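Local structure of major capsid protein (Human herpesvirus 1, 1NO7) at residues A[190-204]-A[433-447]. The protein forms the shell of the herpesvirus capsid as its major structural protein, the fragment here being its protease-resistant upper domain. Numbering follows the deposited sequence.
Sequences VFCALARLVVQCITS and RVVVDGPAMLTLQVL
Gln200 reaches from helix 195-204 to Asp437, the residue just ahead of helix 438-442, and holds it at two points. The backbone N of Asp437 donates to Gln200 OE1 (3.0 Å), lying in the carbonyl plane of the amide, while Gln200 NE2 donates to Asp437 OD2 from above the carboxylate plane. A bend at chi2 (-136°) brings the amide round to serve both. The same OD2 takes a salt bridge from one turn back: Arg196 NH2 meets OD2 on its syn side at 2.6 Å, with OD2 close to the guanidinium plane. The arginine chain runs extended from CG to NE and passes alongside Ala440, its CD 3.9 Å from Ala440 CA. Farther along, Ser204 OG accepts from Val435 N (2.9 Å), tying the extended run 434-436 to the helix.

Apolar packing occupies the adjoining side. Leu197 divides its methyls, CD1 against Val436 CG1 and CD2 against Leu444 CD2 (3.9 Å). Leu194 crosses Leu444 at about a right angle, the two meeting through their CD2 methyls. Ala193 CB packs against the Val446 side chain, whose exact placement is doubtful, extending the contact past the break between the two helical pieces of 190-204. Behind this layer, Phe177 of helix 176-183 touches both Cys201 and Val434, and Leu389 of helix 382-389 backs Leu444.

Small Ala440 faces Leu197, and the short helical axes come within 8.3 Å at a crossing of -120°. A short helix and the extended run before it thus pack across helix 195-204 in the alpha-plus-beta upper domain, with Asp437 serving as N-cap of helix 438-442 and as polar anchor to the neighbouring helix.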
loop_
_atom_site.group_PDB
_atom_site.type_symbol
_atom_site.label_atom_id
_atom_site.label_comp_id
_atom_site.label_asym_id
_atom_site.label_seq_id
_atom_site.Cartn_x
_atom_site.Cartn_y
_atom_site.Cartn_z
ATOM N N VAL A 190 -2.648 -11.335 -16.575
ATOM C CA VAL A 190 -2.175 -12.488 -15.829
ATOM C C VAL A 190 -3.176 -12.972 -14.806
ATOM O O VAL A 190 -3.278 -14.153 -14.558
ATOM C CB VAL A 190 -0.868 -12.201 -15.102
ATOM C CG1 VAL A 190 -0.455 -13.436 -14.291
ATOM C CG2 VAL A 190 0.219 -11.803 -16.122
ATOM N N PHE A 191 -3.891 -12.070 -14.155
ATOM C CA PHE A 191 -4.861 -12.553 -13.181
ATOM C C PHE A 191 -5.772 -13.495 -13.942
ATOM O O PHE A 191 -6.167 -14.534 -13.425
ATOM C CB PHE A 191 -5.710 -11.422 -12.581
ATOM C CG PHE A 191 -6.789 -11.915 -11.670
ATOM C CD1 PHE A 191 -6.489 -12.318 -10.367
ATOM C CD2 PHE A 191 -8.091 -12.026 -12.124
ATOM C CE1 PHE A 191 -7.481 -12.832 -9.513
ATOM C CE2 PHE A 191 -9.103 -12.539 -11.288
ATOM C CZ PHE A 191 -8.795 -12.944 -9.972
ATOM N N CYS A 192 -6.085 -13.144 -15.182
ATOM C CA CYS A 192 -6.955 -13.993 -15.969
ATOM C C CYS A 192 -6.338 -15.361 -16.253
ATOM O O CYS A 192 -7.030 -16.381 -16.185
ATOM C CB CYS A 192 -7.357 -13.281 -17.260
ATOM S SG CYS A 192 -8.653 -12.056 -16.954
ATOM N N ALA A 193 -5.046 -15.393 -16.562
ATOM C CA ALA A 193 -4.398 -16.672 -16.814
ATOM C C ALA A 193 -4.587 -17.566 -15.587
ATOM O O ALA A 193 -5.400 -18.500 -15.594
ATOM C CB ALA A 193 -2.914 -16.474 -17.083
ATOM N N LEU A 194 -3.845 -17.264 -14.525
ATOM C CA LEU A 194 -3.910 -18.042 -13.289
ATOM C C LEU A 194 -5.304 -18.043 -12.648
ATOM O O LEU A 194 -5.484 -18.548 -11.523
ATOM C CB LEU A 194 -2.878 -17.519 -12.286
ATOM C CG LEU A 194 -1.429 -17.579 -12.783
ATOM C CD1 LEU A 194 -1.206 -16.488 -13.818
ATOM C CD2 LEU A 194 -0.454 -17.388 -11.628
ATOM N N ALA A 195 -6.282 -17.485 -13.365
ATOM C CA ALA A 195 -7.656 -17.424 -12.868
ATOM C C ALA A 195 -8.074 -18.751 -12.234
ATOM O O ALA A 195 -8.589 -18.772 -11.114
ATOM C CB ALA A 195 -8.617 -17.057 -14.000
ATOM N N ARG A 196 -7.841 -19.857 -12.942
ATOM C CA ARG A 196 -8.209 -21.171 -12.411
ATOM C C ARG A 196 -7.502 -21.362 -11.073
ATOM O O ARG A 196 -8.128 -21.585 -10.027
ATOM C CB ARG A 196 -7.777 -22.277 -13.377
ATOM C CG ARG A 196 -8.168 -23.676 -12.926
ATOM C CD ARG A 196 -7.283 -24.739 -13.576
ATOM N NE ARG A 196 -7.440 -26.038 -12.923
ATOM C CZ ARG A 196 -8.459 -26.863 -13.131
ATOM N NH1 ARG A 196 -9.418 -26.534 -13.991
ATOM N NH2 ARG A 196 -8.534 -28.004 -12.459
ATOM N N LEU A 197 -6.181 -21.255 -11.128
ATOM C CA LEU A 197 -5.337 -21.412 -9.951
ATOM C C LEU A 197 -5.862 -20.632 -8.763
ATOM O O LEU A 197 -6.037 -21.177 -7.665
ATOM C CB LEU A 197 -3.917 -20.940 -10.262
ATOM C CG LEU A 197 -2.979 -20.884 -9.062
ATOM C CD1 LEU A 197 -3.139 -22.145 -8.220
ATOM C CD2 LEU A 197 -1.538 -20.731 -9.570
ATOM N N VAL A 198 -6.095 -19.344 -8.994
ATOM C CA VAL A 198 -6.603 -18.459 -7.951
ATOM C C VAL A 198 -7.900 -18.960 -7.325
ATOM O O VAL A 198 -7.982 -19.144 -6.101
ATOM C CB VAL A 198 -6.867 -17.054 -8.495
ATOM C CG1 VAL A 198 -7.767 -16.307 -7.534
ATOM C CG2 VAL A 198 -5.547 -16.308 -8.684
ATOM N N VAL A 199 -8.911 -19.173 -8.163
ATOM C CA VAL A 199 -10.195 -19.637 -7.662
ATOM C C VAL A 199 -9.962 -20.756 -6.655
ATOM O O VAL A 199 -10.674 -20.869 -5.656
ATOM C CB VAL A 199 -11.111 -20.172 -8.787
ATOM C CG1 VAL A 199 -12.500 -20.430 -8.214
ATOM C CG2 VAL A 199 -11.189 -19.178 -9.950
ATOM N N GLN A 200 -8.942 -21.570 -6.916
ATOM C CA GLN A 200 -8.625 -22.672 -6.015
ATOM C C GLN A 200 -8.150 -22.163 -4.639
ATOM O O GLN A 200 -8.753 -22.497 -3.603
ATOM C CB GLN A 200 -7.544 -23.568 -6.627
ATOM C CG GLN A 200 -7.862 -24.088 -8.030
ATOM C CD GLN A 200 -7.539 -25.569 -8.182
ATOM O OE1 GLN A 200 -6.436 -26.014 -7.851
ATOM N NE2 GLN A 200 -8.504 -26.335 -8.682
ATOM N N CYS A 201 -7.075 -21.366 -4.639
ATOM C CA CYS A 201 -6.522 -20.813 -3.398
ATOM C C CYS A 201 -7.615 -20.188 -2.558
ATOM O O CYS A 201 -7.801 -20.536 -1.381
ATOM C CB CYS A 201 -5.506 -19.724 -3.692
ATOM S SG CYS A 201 -4.243 -20.256 -4.819
ATOM N N ILE A 202 -8.339 -19.255 -3.166
ATOM C CA ILE A 202 -9.394 -18.589 -2.434
ATOM C C ILE A 202 -10.382 -19.577 -1.817
ATOM O O ILE A 202 -10.658 -19.504 -0.616
ATOM C CB ILE A 202 -10.162 -17.614 -3.320
ATOM C CG1 ILE A 202 -9.184 -16.570 -3.901
ATOM C CG2 ILE A 202 -11.308 -17.000 -2.495
ATOM C CD1 ILE A 202 -9.837 -15.500 -4.788
ATOM N N THR A 203 -10.907 -20.501 -2.627
ATOM C CA THR A 203 -11.872 -21.464 -2.097
ATOM C C THR A 203 -11.201 -22.292 -1.036
ATOM O O THR A 203 -11.743 -22.507 0.051
ATOM C CB THR A 203 -12.407 -22.409 -3.156
ATOM O OG1 THR A 203 -12.541 -21.726 -4.414
ATOM C CG2 THR A 203 -13.777 -22.912 -2.713
ATOM N N SER A 204 -10.009 -22.758 -1.373
ATOM C CA SER A 204 -9.204 -23.551 -0.456
ATOM C C SER A 204 -9.183 -22.830 0.907
ATOM O O SER A 204 -9.774 -23.296 1.899
ATOM C CB SER A 204 -7.781 -23.687 -1.035
ATOM O OG SER A 204 -6.882 -24.274 -0.106
ATOM N N ARG A 433 -1.864 -25.136 3.914
ATOM C CA ARG A 433 -3.065 -25.947 3.995
ATOM C C ARG A 433 -3.902 -25.576 2.775
ATOM O O ARG A 433 -5.125 -25.523 2.843
ATOM C CB ARG A 433 -3.869 -25.634 5.261
ATOM C CG ARG A 433 -3.118 -25.770 6.584
ATOM C CD ARG A 433 -2.583 -27.182 6.795
ATOM N NE ARG A 433 -2.340 -27.523 8.204
ATOM C CZ ARG A 433 -3.299 -27.732 9.103
ATOM N NH1 ARG A 433 -4.571 -27.628 8.745
ATOM N NH2 ARG A 433 -2.989 -28.072 10.352
ATOM N N VAL A 434 -3.224 -25.284 1.670
ATOM C CA VAL A 434 -3.873 -24.923 0.411
ATOM C C VAL A 434 -4.040 -26.159 -0.501
ATOM O O VAL A 434 -3.151 -27.014 -0.556
ATOM C CB VAL A 434 -3.008 -23.942 -0.336
ATOM C CG1 VAL A 434 -3.607 -23.665 -1.715
ATOM C CG2 VAL A 434 -2.860 -22.679 0.490
ATOM N N VAL A 435 -5.152 -26.242 -1.232
ATOM C CA VAL A 435 -5.387 -27.384 -2.120
ATOM C C VAL A 435 -5.512 -26.993 -3.584
ATOM O O VAL A 435 -6.572 -26.559 -4.043
ATOM C CB VAL A 435 -6.648 -28.148 -1.704
ATOM C CG1 VAL A 435 -6.989 -29.220 -2.736
ATOM C CG2 VAL A 435 -6.402 -28.773 -0.346
ATOM N N VAL A 436 -4.422 -27.162 -4.318
ATOM C CA VAL A 436 -4.389 -26.828 -5.730
ATOM C C VAL A 436 -3.939 -28.028 -6.561
ATOM O O VAL A 436 -2.875 -28.588 -6.287
ATOM C CB VAL A 436 -3.411 -25.701 -5.975
ATOM C CG1 VAL A 436 -3.209 -25.504 -7.458
ATOM C CG2 VAL A 436 -3.928 -24.452 -5.333
ATOM N N ASP A 437 -4.729 -28.409 -7.574
ATOM C CA ASP A 437 -4.387 -29.543 -8.431
ATOM C C ASP A 437 -3.283 -29.202 -9.453
ATOM O O ASP A 437 -2.885 -28.034 -9.604
ATOM C CB ASP A 437 -5.628 -30.066 -9.160
ATOM C CG ASP A 437 -6.146 -29.099 -10.210
ATOM O OD1 ASP A 437 -5.320 -28.514 -10.952
ATOM O OD2 ASP A 437 -7.384 -28.938 -10.303
ATOM N N GLY A 438 -2.805 -30.238 -10.148
ATOM C CA GLY A 438 -1.735 -30.100 -11.124
ATOM C C GLY A 438 -1.886 -29.083 -12.246
ATOM O O GLY A 438 -1.045 -28.197 -12.383
ATOM N N PRO A 439 -2.932 -29.182 -13.079
ATOM C CA PRO A 439 -3.108 -28.225 -14.176
ATOM C C PRO A 439 -3.033 -26.790 -13.666
ATOM O O PRO A 439 -2.323 -25.948 -14.240
ATOM C CB PRO A 439 -4.496 -28.569 -14.716
ATOM C CG PRO A 439 -4.634 -30.029 -14.403
ATOM C CD PRO A 439 -4.074 -30.109 -13.003
ATOM N N ALA A 440 -3.775 -26.522 -12.588
ATOM C CA ALA A 440 -3.794 -25.196 -11.979
ATOM C C ALA A 440 -2.343 -24.780 -11.745
ATOM O O ALA A 440 -1.881 -23.746 -12.235
ATOM C CB ALA A 440 -4.548 -25.244 -10.654
ATOM N N MET A 441 -1.626 -25.619 -11.003
ATOM C CA MET A 441 -0.222 -25.376 -10.694
ATOM C C MET A 441 0.579 -25.064 -11.973
ATOM O O MET A 441 1.414 -24.166 -11.988
ATOM C CB MET A 441 0.347 -26.608 -9.989
ATOM C CG MET A 441 1.587 -26.390 -9.149
ATOM S SD MET A 441 1.513 -27.601 -7.776
ATOM C CE MET A 441 -0.371 -27.867 -7.577
ATOM N N LEU A 442 0.309 -25.785 -13.055
ATOM C CA LEU A 442 1.040 -25.543 -14.292
ATOM C C LEU A 442 0.807 -24.188 -14.952
ATOM O O LEU A 442 1.706 -23.698 -15.645
ATOM C CB LEU A 442 0.758 -26.650 -15.310
ATOM C CG LEU A 442 1.665 -27.876 -15.178
ATOM C CD1 LEU A 442 3.115 -27.468 -15.366
ATOM C CD2 LEU A 442 1.472 -28.507 -13.820
ATOM N N THR A 443 -0.366 -23.575 -14.746
ATOM C CA THR A 443 -0.645 -22.276 -15.380
ATOM C C THR A 443 0.488 -21.282 -15.124
ATOM O O THR A 443 0.656 -20.303 -15.864
ATOM C CB THR A 443 -1.968 -21.667 -14.891
ATOM O OG1 THR A 443 -2.132 -21.965 -13.503
ATOM C CG2 THR A 443 -3.154 -22.231 -15.677
ATOM N N LEU A 444 1.275 -21.554 -14.085
ATOM C CA LEU A 444 2.402 -20.689 -13.749
ATOM C C LEU A 444 3.397 -20.594 -14.901
ATOM O O LEU A 444 4.404 -19.889 -14.807
ATOM C CB LEU A 444 3.129 -21.186 -12.491
ATOM C CG LEU A 444 2.405 -21.072 -11.142
ATOM C CD1 LEU A 444 3.364 -21.519 -10.042
ATOM C CD2 LEU A 444 1.925 -19.637 -10.891
ATOM N N GLN A 445 3.134 -21.302 -15.991
ATOM C CA GLN A 445 4.052 -21.227 -17.116
ATOM C C GLN A 445 3.945 -19.820 -17.710
ATOM O O GLN A 445 4.885 -19.321 -18.336
ATOM C CB GLN A 445 3.710 -22.288 -18.178
ATOM C CG GLN A 445 3.706 -23.741 -17.663
ATOM C CD GLN A 445 3.767 -24.778 -18.782
ATOM O OE1 GLN A 445 4.836 -25.042 -19.347
ATOM N NE2 GLN A 445 2.617 -25.363 -19.110
ATOM N N VAL A 446 2.802 -19.174 -17.482
ATOM C CA VAL A 446 2.569 -17.837 -18.014
ATOM C C VAL A 446 3.604 -16.790 -17.576
ATOM O O VAL A 446 4.084 -15.993 -18.398
ATOM C CB VAL A 446 1.178 -17.307 -17.613
ATOM C CG1 VAL A 446 0.899 -16.032 -18.380
ATOM C CG2 VAL A 446 0.105 -18.343 -17.902
ATOM N N LEU A 447 3.942 -16.806 -16.286
ATOM C CA LEU A 447 4.886 -15.852 -15.696
ATOM C C LEU A 447 6.102 -15.525 -16.540
ATOM O O LEU A 447 6.603 -14.400 -16.498
ATOM C CB LEU A 447 5.357 -16.331 -14.323
ATOM C CG LEU A 447 4.250 -16.815 -13.379
ATOM C CD1 LEU A 447 4.784 -16.820 -11.951
ATOM C CD2 LEU A 447 3.012 -15.922 -13.488
#